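Local coordinates for protein diacylglycerol O-acyltransferase (PDB 6CHJ) that probably transfers acyl groups from acyl-CoA to diacylglycerol or to long-chain alcohols, forming triacylglycerols and wax esters, at residues Gln9-Leu14 with Val134-Val139; Glu15-Pro20 with Ser105-Arg110; Ser402-Arg407 with Gly424-Arg429. One frame throughout, in Å; residues are numbered along the deposited sequence.

Contact 1. Residues Gln9-Leu14 with Val134-Val139; sequences QLFLWL and VHHSLV
An aromatic stack joins the C-terminal turn of helix 6-13, through Phe-11, to the turn that follows strand 127-135, through His-136. The HHxxxDG signature of the family starts at the strand's last residue, His-135, and runs on through that turn, so the contact packs a helix against the motif that in this family is taken to form the active site. The two rings form an offset stack, their centroids 3.7 Å apart and their planes inclined by 23°. His-136 ND1 lies over one phenyl face, off towards its rim (Phe-11 CE2 to His-136 ND1 3.1 Å), and Phe-11 CZ in turn lies over one imidazole face. Nearer the backbone, His-136 CB stands over the phenyl face, 4.0 Å from the centroid, in a CH-pi contact. His-136 can meet the phenyl ring in this way because its CG is turned anti to the backbone N (chi1 -152°). Were Phe-11 replaced by an alanine, one imidazole face would probably lose its stacking partner and His-136 be freer to turn.

Beside the stack, Ser-137 OG touches Leu-12 CG at 3.2 Å, although its hydrogen bond is to the carbonyl of Asp-8, one turn back in the helix. His-135 is held at both ring nitrogens. Its ND1 receives the backbone N of Ser-137 at 3.0 Å, from 25° out of the ring plane, while NE2 bonds to Glu-15; Leu-12 CD2 approaches CE1 obliquely.

Around this core, strand 127-135 runs in a mixed sheet between strands 115-121 and 22-30, Val-139 packs on helix 141-150, and Trp-13 turns to helix 200-212, so that helix 6-13 is bound both to the motif turn and to a second helix.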
loop_
_atom_site.group_PDB
_atom_site.type_symbol
_atom_site.label_atom_id
_atom_site.label_comp_id
_atom_site.label_asym_id
_atom_site.label_seq_id
_atom_site.Cartn_x
_atom_site.Cartn_y
_atom_site.Cartn_z
ATOM N N GLN B 9 0.744 8.252 -20.698
ATOM C CA GLN B 9 2.089 8.569 -20.232
ATOM C C GLN B 9 2.064 9.644 -19.148
ATOM O O GLN B 9 2.908 9.648 -18.247
ATOM C CB GLN B 9 2.934 9.012 -21.422
ATOM C CG GLN B 9 4.426 9.077 -21.193
ATOM C CD GLN B 9 5.194 8.813 -22.477
ATOM O OE1 GLN B 9 4.632 8.293 -23.449
ATOM N NE2 GLN B 9 6.475 9.177 -22.493
ATOM N N LEU B 10 1.085 10.541 -19.203
ATOM C CA LEU B 10 1.039 11.660 -18.269
ATOM C C LEU B 10 0.717 11.196 -16.851
ATOM O O LEU B 10 1.333 11.669 -15.888
ATOM C CB LEU B 10 0.017 12.695 -18.759
ATOM C CG LEU B 10 -0.145 14.066 -18.100
ATOM C CD1 LEU B 10 -0.938 13.890 -16.815
ATOM C CD2 LEU B 10 1.183 14.789 -17.856
ATOM N N PHE B 11 -0.242 10.275 -16.703
ATOM C CA PHE B 11 -0.606 9.771 -15.379
ATOM C C PHE B 11 0.534 8.980 -14.750
ATOM O O PHE B 11 0.678 8.964 -13.519
ATOM C CB PHE B 11 -1.872 8.908 -15.467
ATOM C CG PHE B 11 -3.129 9.707 -15.744
ATOM C CD1 PHE B 11 -3.796 10.350 -14.716
ATOM C CD2 PHE B 11 -3.631 9.829 -17.034
ATOM C CE1 PHE B 11 -4.937 11.095 -14.955
ATOM C CE2 PHE B 11 -4.781 10.581 -17.281
ATOM C CZ PHE B 11 -5.429 11.215 -16.236
ATOM N N LEU B 12 1.345 8.312 -15.571
ATOM C CA LEU B 12 2.550 7.696 -15.041
ATOM C C LEU B 12 3.503 8.764 -14.546
ATOM O O LEU B 12 4.107 8.632 -13.475
ATOM C CB LEU B 12 3.216 6.839 -16.119
ATOM C CG LEU B 12 2.579 5.488 -16.423
ATOM C CD1 LEU B 12 3.298 4.831 -17.574
ATOM C CD2 LEU B 12 2.642 4.622 -15.187
ATOM N N TRP B 13 3.601 9.860 -15.294
ATOM C CA TRP B 13 4.672 10.819 -15.085
ATOM C C TRP B 13 4.467 11.616 -13.798
ATOM O O TRP B 13 5.376 11.709 -12.966
ATOM C CB TRP B 13 4.768 11.728 -16.314
ATOM C CG TRP B 13 5.835 12.761 -16.219
ATOM C CD1 TRP B 13 7.191 12.578 -16.357
ATOM C CD2 TRP B 13 5.641 14.151 -15.980
ATOM N NE1 TRP B 13 7.847 13.777 -16.211
ATOM C CE2 TRP B 13 6.919 14.759 -15.979
ATOM C CE3 TRP B 13 4.508 14.948 -15.759
ATOM C CZ2 TRP B 13 7.091 16.124 -15.760
ATOM C CZ3 TRP B 13 4.685 16.300 -15.547
ATOM C CH2 TRP B 13 5.965 16.874 -15.544
ATOM N N LEU B 14 3.281 12.184 -13.595
ATOM C CA LEU B 14 3.091 13.013 -12.413
ATOM C C LEU B 14 2.720 12.200 -11.178
ATOM O O LEU B 14 2.380 12.787 -10.147
ATOM C CB LEU B 14 2.050 14.108 -12.670
ATOM C CG LEU B 14 0.665 13.766 -13.193
ATOM C CD1 LEU B 14 -0.221 13.615 -12.011
ATOM C CD2 LEU B 14 0.148 14.905 -14.039
ATOM N N VAL B 134 -7.717 0.431 -10.126
ATOM C CA VAL B 134 -7.058 0.343 -11.430
ATOM C C VAL B 134 -6.288 1.625 -11.697
ATOM O O VAL B 134 -6.776 2.723 -11.409
ATOM C CB VAL B 134 -8.047 0.071 -12.584
ATOM C CG1 VAL B 134 -7.282 -0.141 -13.900
ATOM C CG2 VAL B 134 -8.888 -1.154 -12.281
ATOM N N HIS B 135 -5.097 1.488 -12.272
ATOM C CA HIS B 135 -4.298 2.660 -12.595
ATOM C C HIS B 135 -4.881 3.417 -13.788
ATOM O O HIS B 135 -5.281 2.819 -14.790
ATOM C CB HIS B 135 -2.854 2.261 -12.884
ATOM C CG HIS B 135 -1.891 3.400 -12.739
ATOM N ND1 HIS B 135 -1.614 4.272 -13.769
ATOM C CD2 HIS B 135 -1.185 3.840 -11.670
ATOM C CE1 HIS B 135 -0.750 5.180 -13.350
ATOM N NE2 HIS B 135 -0.480 4.946 -12.078
ATOM N N HIS B 136 -4.906 4.752 -13.682
ATOM C CA HIS B 136 -5.471 5.585 -14.745
ATOM C C HIS B 136 -4.720 5.429 -16.073
ATOM O O HIS B 136 -5.324 5.574 -17.142
ATOM C CB HIS B 136 -5.486 7.057 -14.307
ATOM C CG HIS B 136 -6.578 7.874 -14.932
ATOM N ND1 HIS B 136 -6.564 8.258 -16.258
ATOM C CD2 HIS B 136 -7.711 8.397 -14.405
ATOM C CE1 HIS B 136 -7.644 8.970 -16.521
ATOM N NE2 HIS B 136 -8.357 9.072 -15.413
ATOM N N SER B 137 -3.418 5.139 -16.036
ATOM C CA SER B 137 -2.701 4.826 -17.274
ATOM C C SER B 137 -3.295 3.631 -18.004
ATOM O O SER B 137 -3.173 3.536 -19.227
ATOM C CB SER B 137 -1.233 4.545 -16.997
ATOM O OG SER B 137 -0.492 5.741 -17.107
ATOM N N LEU B 138 -3.922 2.707 -17.277
ATOM C CA LEU B 138 -4.458 1.491 -17.872
ATOM C C LEU B 138 -5.945 1.604 -18.182
ATOM O O LEU B 138 -6.394 1.125 -19.226
ATOM C CB LEU B 138 -4.207 0.293 -16.946
ATOM C CG LEU B 138 -4.466 -1.064 -17.596
ATOM C CD1 LEU B 138 -3.375 -1.359 -18.624
ATOM C CD2 LEU B 138 -4.544 -2.174 -16.553
ATOM N N VAL B 139 -6.726 2.198 -17.288
ATOM C CA VAL B 139 -8.149 2.436 -17.512
ATOM C C VAL B 139 -8.524 3.774 -16.882
ATOM O O VAL B 139 -8.288 3.989 -15.688
ATOM C CB VAL B 139 -9.019 1.307 -16.927
ATOM C CG1 VAL B 139 -10.496 1.632 -17.075
ATOM C CG2 VAL B 139 -8.693 -0.035 -17.584
#

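Contact 2. Residues Glu15-Pro20 with Ser105-Arg110; sequences EKRQQP and SHLMDR
Glu-15 and Arg-110 close one end of a loop-to-loop contact in which a type I beta turn, Lys-16 to Gln-19, lies beside the segment between helix 93-105 and strand 115-121. Their salt bridge is the firm part. Glu-15 is extended, CG anti to the backbone N (chi1 174°), and the two side chains lie antiparallel, carboxylate and guanidinium planes 30° apart. Leu-107 fills the angle between the salt bridge and the turn: its CD2 methyl lies 3.6 Å from Glu-15 OE2 and 3.9 Å from Pro-20 CG, so one branch meets both the proline ring and a carboxylate bonded to Met-21 N.

Within the two segments packing thins along the other branch. Leu-107 CD1 stays 4.3 Å from Arg-17 CD, and Arg-17, bent at its second torsion, carries its guanidinium to the Ser-105 end. This side faces the second subunit, whose Arg-17 packs on Leu-107 and whose Met-108 meets Arg-17, while the two His-106 rings stack between the chains.

The tight end comes down to one nitrogen: Arg-110 NH2, also bonded to Leu-12 O, gives Glu-15 OE1 a 3.0 Å bond that lies near the guanidinium plane, bends little (161°) and uses the anti lone pair.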
loop_
_atom_site.group_PDB
_atom_site.type_symbol
_atom_site.label_atom_id
_atom_site.label_comp_id
_atom_site.label_asym_id
_atom_site.label_seq_id
_atom_site.Cartn_x
_atom_site.Cartn_y
_atom_site.Cartn_z
ATOM N N GLU B 15 2.800 10.873 -11.258
ATOM C CA GLU B 15 2.624 10.041 -10.081
ATOM C C GLU B 15 3.853 10.137 -9.185
ATOM O O GLU B 15 5.000 10.172 -9.663
ATOM C CB GLU B 15 2.370 8.584 -10.485
ATOM C CG GLU B 15 2.324 7.612 -9.320
ATOM C CD GLU B 15 1.529 6.349 -9.632
ATOM O OE1 GLU B 15 1.994 5.564 -10.484
ATOM O OE2 GLU B 15 0.444 6.138 -9.032
ATOM N N LYS B 16 3.593 10.173 -7.874
ATOM C CA LYS B 16 4.600 10.260 -6.824
ATOM C C LYS B 16 3.974 9.621 -5.592
ATOM O O LYS B 16 2.789 9.268 -5.600
ATOM C CB LYS B 16 5.029 11.722 -6.553
ATOM C CG LYS B 16 5.665 12.473 -7.749
ATOM C CD LYS B 16 5.472 13.993 -7.697
ATOM C CE LYS B 16 5.755 14.638 -9.071
ATOM N NZ LYS B 16 5.036 15.954 -9.288
ATOM N N ARG B 17 4.761 9.483 -4.517
ATOM C CA ARG B 17 4.245 8.777 -3.341
ATOM C C ARG B 17 3.062 9.512 -2.712
ATOM O O ARG B 17 2.166 8.875 -2.145
ATOM C CB ARG B 17 5.349 8.546 -2.295
ATOM C CG ARG B 17 4.858 7.909 -0.944
ATOM C CD ARG B 17 4.084 6.576 -1.128
ATOM N NE ARG B 17 3.340 6.141 0.070
ATOM C CZ ARG B 17 2.025 6.317 0.259
ATOM N NH1 ARG B 17 1.275 6.932 -0.662
ATOM N NH2 ARG B 17 1.438 5.883 1.375
ATOM N N GLN B 18 3.023 10.834 -2.805
ATOM C CA GLN B 18 1.941 11.561 -2.155
ATOM C C GLN B 18 0.687 11.673 -3.026
ATOM O O GLN B 18 -0.386 12.015 -2.508
ATOM C CB GLN B 18 2.431 12.947 -1.721
ATOM C CG GLN B 18 2.658 13.963 -2.855
ATOM C CD GLN B 18 3.971 13.736 -3.626
ATOM O OE1 GLN B 18 4.760 12.820 -3.304
ATOM N NE2 GLN B 18 4.225 14.597 -4.633
ATOM N N GLN B 19 0.785 11.355 -4.315
ATOM C CA GLN B 19 -0.360 11.374 -5.223
ATOM C C GLN B 19 -0.317 10.128 -6.108
ATOM O O GLN B 19 0.070 10.183 -7.283
ATOM C CB GLN B 19 -0.371 12.661 -6.061
ATOM C CG GLN B 19 0.990 13.030 -6.755
ATOM C CD GLN B 19 1.056 14.477 -7.228
ATOM O OE1 GLN B 19 0.857 15.416 -6.453
ATOM N NE2 GLN B 19 1.356 14.659 -8.503
ATOM N N PRO B 20 -0.718 8.972 -5.583
ATOM C CA PRO B 20 -0.938 7.847 -6.486
ATOM C C PRO B 20 -1.944 8.255 -7.556
ATOM O O PRO B 20 -2.810 9.118 -7.347
ATOM C CB PRO B 20 -1.466 6.748 -5.569
ATOM C CG PRO B 20 -0.887 7.086 -4.244
ATOM C CD PRO B 20 -0.879 8.574 -4.174
ATOM N N SER B 105 -4.625 4.533 -0.476
ATOM C CA SER B 105 -3.335 5.209 -0.299
ATOM C C SER B 105 -2.171 4.525 -1.026
ATOM O O SER B 105 -1.194 5.192 -1.366
ATOM C CB SER B 105 -2.978 5.267 1.182
ATOM O OG SER B 105 -4.008 5.861 1.934
ATOM N N HIS B 106 -2.208 3.205 -1.206
ATOM C CA HIS B 106 -1.006 2.463 -1.582
ATOM C C HIS B 106 -0.737 2.535 -3.078
ATOM O O HIS B 106 -1.612 2.205 -3.892
ATOM C CB HIS B 106 -1.130 0.996 -1.170
ATOM C CG HIS B 106 -1.404 0.805 0.285
ATOM N ND1 HIS B 106 -0.766 1.536 1.267
ATOM C CD2 HIS B 106 -2.274 -0.011 0.927
ATOM C CE1 HIS B 106 -1.220 1.166 2.449
ATOM N NE2 HIS B 106 -2.142 0.236 2.270
ATOM N N LEU B 107 0.487 2.946 -3.421
ATOM C CA LEU B 107 1.016 2.821 -4.777
ATOM C C LEU B 107 0.855 1.410 -5.317
ATOM O O LEU B 107 1.076 0.424 -4.607
ATOM C CB LEU B 107 2.503 3.172 -4.793
ATOM C CG LEU B 107 2.895 4.642 -4.822
ATOM C CD1 LEU B 107 4.399 4.737 -4.967
ATOM C CD2 LEU B 107 2.171 5.433 -5.929
ATOM N N MET B 108 0.498 1.311 -6.589
ATOM C CA MET B 108 0.458 0.009 -7.230
ATOM C C MET B 108 1.825 -0.325 -7.813
ATOM O O MET B 108 2.618 0.554 -8.135
ATOM C CB MET B 108 -0.594 -0.038 -8.335
ATOM C CG MET B 108 -1.864 0.650 -8.002
ATOM S SD MET B 108 -3.165 0.355 -9.200
ATOM C CE MET B 108 -3.382 -1.418 -8.926
ATOM N N ASP B 109 2.074 -1.619 -7.970
ATOM C CA ASP B 109 3.333 -2.120 -8.515
ATOM C C ASP B 109 3.330 -1.997 -10.036
ATOM O O ASP B 109 2.472 -2.583 -10.706
ATOM C CB ASP B 109 3.496 -3.575 -8.090
ATOM C CG ASP B 109 4.823 -4.170 -8.491
ATOM O OD1 ASP B 109 5.779 -3.443 -8.876
ATOM O OD2 ASP B 109 4.896 -5.404 -8.386
ATOM N N ARG B 110 4.293 -1.263 -10.591
ATOM C CA ARG B 110 4.287 -1.038 -12.037
ATOM C C ARG B 110 4.741 -2.251 -12.842
ATOM O O ARG B 110 4.508 -2.292 -14.056
ATOM C CB ARG B 110 5.160 0.162 -12.390
ATOM C CG ARG B 110 4.370 1.453 -12.457
ATOM C CD ARG B 110 5.227 2.624 -12.873
ATOM N NE ARG B 110 4.549 3.851 -12.501
ATOM C CZ ARG B 110 4.997 5.075 -12.732
ATOM N NH1 ARG B 110 6.164 5.264 -13.344
ATOM N NH2 ARG B 110 4.253 6.113 -12.351
#

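Contact 3. Residues Ser402-Arg407 with Gly424-Arg429; sequences SIDMDR and GLIGCR
Asp-404 and Ile-426 meet where the loop after strand 393-401 passes the end of strand 420-428, a buried contact of loop on strand in which side chains press on backbone and no hydrogen bond crosses. Asp-404 shows how a short side chain can be pushed onto a strand. Its CB points at strand 420-428, and with CG beside the backbone N (chi1 -60°) the carboxylate is carried onto the peptide between Ile-426 and Gly-427. CG itself stands 3.5 Å from the carbonyl oxygen Ile-426 O. One oxygen, OD1, is modelled 2.8 Å from that same Ile-426 O; both are acceptors, so the exact setting of this branch is doubtful. The other oxygen, OD2, rests on Gly-427, 3.0 Å from its CA, at a residue with no side chain. OD2 also lies 3.2 Å from the backbone N of Cys-428, but at an angle too poor for a bond, and Arg-239 NE makes a long, weak ion pair with it.

At the other end a methyl packs on backbone. Ile-426 sets CG1 anti to its backbone N (chi1 -172°), and the remaining branch, CG2, abuts Ser-402, 3.5 Å from its carbonyl oxygen O, which accepts its hydrogen bond from His-104 NE2. The CG1 branch passes 3.9 Å from Asp-404 OD2.

Strand 420-428 is antiparallel to both its neighbours in a mixed sheet: Ile-426 bonds to Asn-411 on strand 410-417, Gly-427 to Arg-240 on strand 239-247, and the loop 402-407 packs on strand 410-417 through Ser-402 and Asp-404, which touch Asn-411, with Met-405 and Arg-407 packed on helix 345-365.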
loop_
_atom_site.group_PDB
_atom_site.type_symbol
_atom_site.label_atom_id
_atom_site.label_comp_id
_atom_site.label_asym_id
_atom_site.label_seq_id
_atom_site.Cartn_x
_atom_site.Cartn_y
_atom_site.Cartn_z
ATOM N N SER B 402 -11.550 8.570 -6.275
ATOM C CA SER B 402 -10.820 9.257 -7.324
ATOM C C SER B 402 -9.395 9.618 -6.861
ATOM O O SER B 402 -8.853 8.992 -5.938
ATOM C CB SER B 402 -11.650 10.462 -7.766
ATOM O OG SER B 402 -11.421 10.708 -9.137
ATOM N N ILE B 403 -8.799 10.630 -7.495
ATOM C CA ILE B 403 -7.389 10.974 -7.320
ATOM C C ILE B 403 -7.291 12.361 -6.686
ATOM O O ILE B 403 -7.831 13.333 -7.227
ATOM C CB ILE B 403 -6.642 10.958 -8.666
ATOM C CG1 ILE B 403 -6.640 9.569 -9.313
ATOM C CG2 ILE B 403 -5.230 11.505 -8.521
ATOM C CD1 ILE B 403 -6.379 9.644 -10.831
ATOM N N ASP B 404 -6.587 12.450 -5.562
ATOM C CA ASP B 404 -6.034 13.685 -5.026
ATOM C C ASP B 404 -4.649 13.984 -5.618
ATOM O O ASP B 404 -3.902 13.085 -6.035
ATOM C CB ASP B 404 -5.894 13.616 -3.514
ATOM C CG ASP B 404 -7.197 13.400 -2.821
ATOM O OD1 ASP B 404 -8.215 13.990 -3.252
ATOM O OD2 ASP B 404 -7.193 12.657 -1.820
ATOM N N MET B 405 -4.299 15.271 -5.586
ATOM C CA MET B 405 -3.024 15.795 -6.051
ATOM C C MET B 405 -2.537 16.845 -5.062
ATOM O O MET B 405 -3.336 17.438 -4.324
ATOM C CB MET B 405 -3.155 16.479 -7.420
ATOM C CG MET B 405 -3.048 15.574 -8.597
ATOM S SD MET B 405 -3.015 16.591 -10.070
ATOM C CE MET B 405 -1.576 17.633 -9.697
ATOM N N ASP B 406 -1.214 17.089 -5.076
ATOM C CA ASP B 406 -0.663 18.327 -4.535
ATOM C C ASP B 406 -1.501 19.507 -5.017
ATOM O O ASP B 406 -1.705 19.677 -6.222
ATOM C CB ASP B 406 0.788 18.523 -5.005
ATOM C CG ASP B 406 1.828 17.855 -4.104
ATOM O OD1 ASP B 406 1.512 17.393 -2.986
ATOM O OD2 ASP B 406 2.995 17.805 -4.530
ATOM N N ARG B 407 -1.991 20.311 -4.070
ATOM C CA ARG B 407 -2.826 21.499 -4.282
ATOM C C ARG B 407 -4.234 21.177 -4.789
ATOM O O ARG B 407 -4.976 22.103 -5.160
ATOM C CB ARG B 407 -2.142 22.536 -5.202
ATOM C CG ARG B 407 -1.004 23.308 -4.486
ATOM C CD ARG B 407 0.079 23.883 -5.434
ATOM N NE ARG B 407 0.821 22.896 -6.240
ATOM C CZ ARG B 407 1.977 22.326 -5.892
ATOM N NH1 ARG B 407 2.570 21.483 -6.719
ATOM N NH2 ARG B 407 2.543 22.599 -4.726
ATOM N N GLY B 424 -18.809 10.098 -3.696
ATOM C CA GLY B 424 -17.498 9.644 -3.275
ATOM C C GLY B 424 -16.531 10.792 -3.035
ATOM O O GLY B 424 -16.112 11.462 -3.985
ATOM N N LEU B 425 -16.170 11.022 -1.772
ATOM C CA LEU B 425 -15.224 12.052 -1.370
ATOM C C LEU B 425 -13.914 11.378 -0.964
ATOM O O LEU B 425 -13.888 10.603 0.001
ATOM C CB LEU B 425 -15.778 12.875 -0.207
ATOM C CG LEU B 425 -17.243 13.342 -0.314
ATOM C CD1 LEU B 425 -17.586 14.317 0.785
ATOM C CD2 LEU B 425 -17.541 13.965 -1.655
ATOM N N ILE B 426 -12.832 11.671 -1.691
ATOM C CA ILE B 426 -11.498 11.157 -1.375
ATOM C C ILE B 426 -10.583 12.344 -1.086
ATOM O O ILE B 426 -10.573 13.329 -1.835
ATOM C CB ILE B 426 -10.935 10.276 -2.507
ATOM C CG1 ILE B 426 -9.632 9.607 -2.069
ATOM C CG2 ILE B 426 -10.772 11.061 -3.805
ATOM C CD1 ILE B 426 -9.842 8.365 -1.259
ATOM N N GLY B 427 -9.841 12.268 0.012
ATOM C CA GLY B 427 -9.055 13.411 0.435
ATOM C C GLY B 427 -7.777 13.001 1.134
ATOM O O GLY B 427 -7.649 11.874 1.657
ATOM N N CYS B 428 -6.814 13.932 1.124
ATOM C CA CYS B 428 -5.591 13.728 1.887
ATOM C C CYS B 428 -5.939 13.733 3.374
ATOM O O CYS B 428 -6.521 14.697 3.876
ATOM C CB CYS B 428 -4.560 14.808 1.567
ATOM S SG CYS B 428 -3.266 14.926 2.825
ATOM N N ARG B 429 -5.610 12.641 4.071
ATOM C CA ARG B 429 -5.960 12.521 5.488
ATOM C C ARG B 429 -5.361 13.641 6.344
ATOM O O ARG B 429 -5.992 14.073 7.309
ATOM C CB ARG B 429 -5.502 11.166 6.028
ATOM C CG ARG B 429 -5.829 10.973 7.503
ATOM C CD ARG B 429 -5.471 9.586 8.023
ATOM N NE ARG B 429 -6.054 9.372 9.347
ATOM C CZ ARG B 429 -7.237 8.798 9.571
ATOM N NH1 ARG B 429 -7.989 8.350 8.563
ATOM N NH2 ARG B 429 -7.669 8.669 10.817
#

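In the fold
From the N terminus, helix 6-13 and the turn after it supply the first halves of contacts 1 and 2 in immediate succession. Contact 2 closes first, on 105-110, and contact 1 later, on 134-139, so the smaller loop nests within the larger. Contact 3 follows in series, closing a short loop of 16 residues that holds strand 410-417 and the turn into strand 420-428. Contacts 1 and 2 tie helix 6-13 and the loop after it to the sheet of strand 127-135; contact 3 joins the loop leaving strand 393-401 to the sheet of strand 420-428. Gln-19 OE1 of contact 2 lies 3.0 Å from Asp-406 N, probably hydrogen-bonded; separately, His-136 of contact 1 packs on Ile-403.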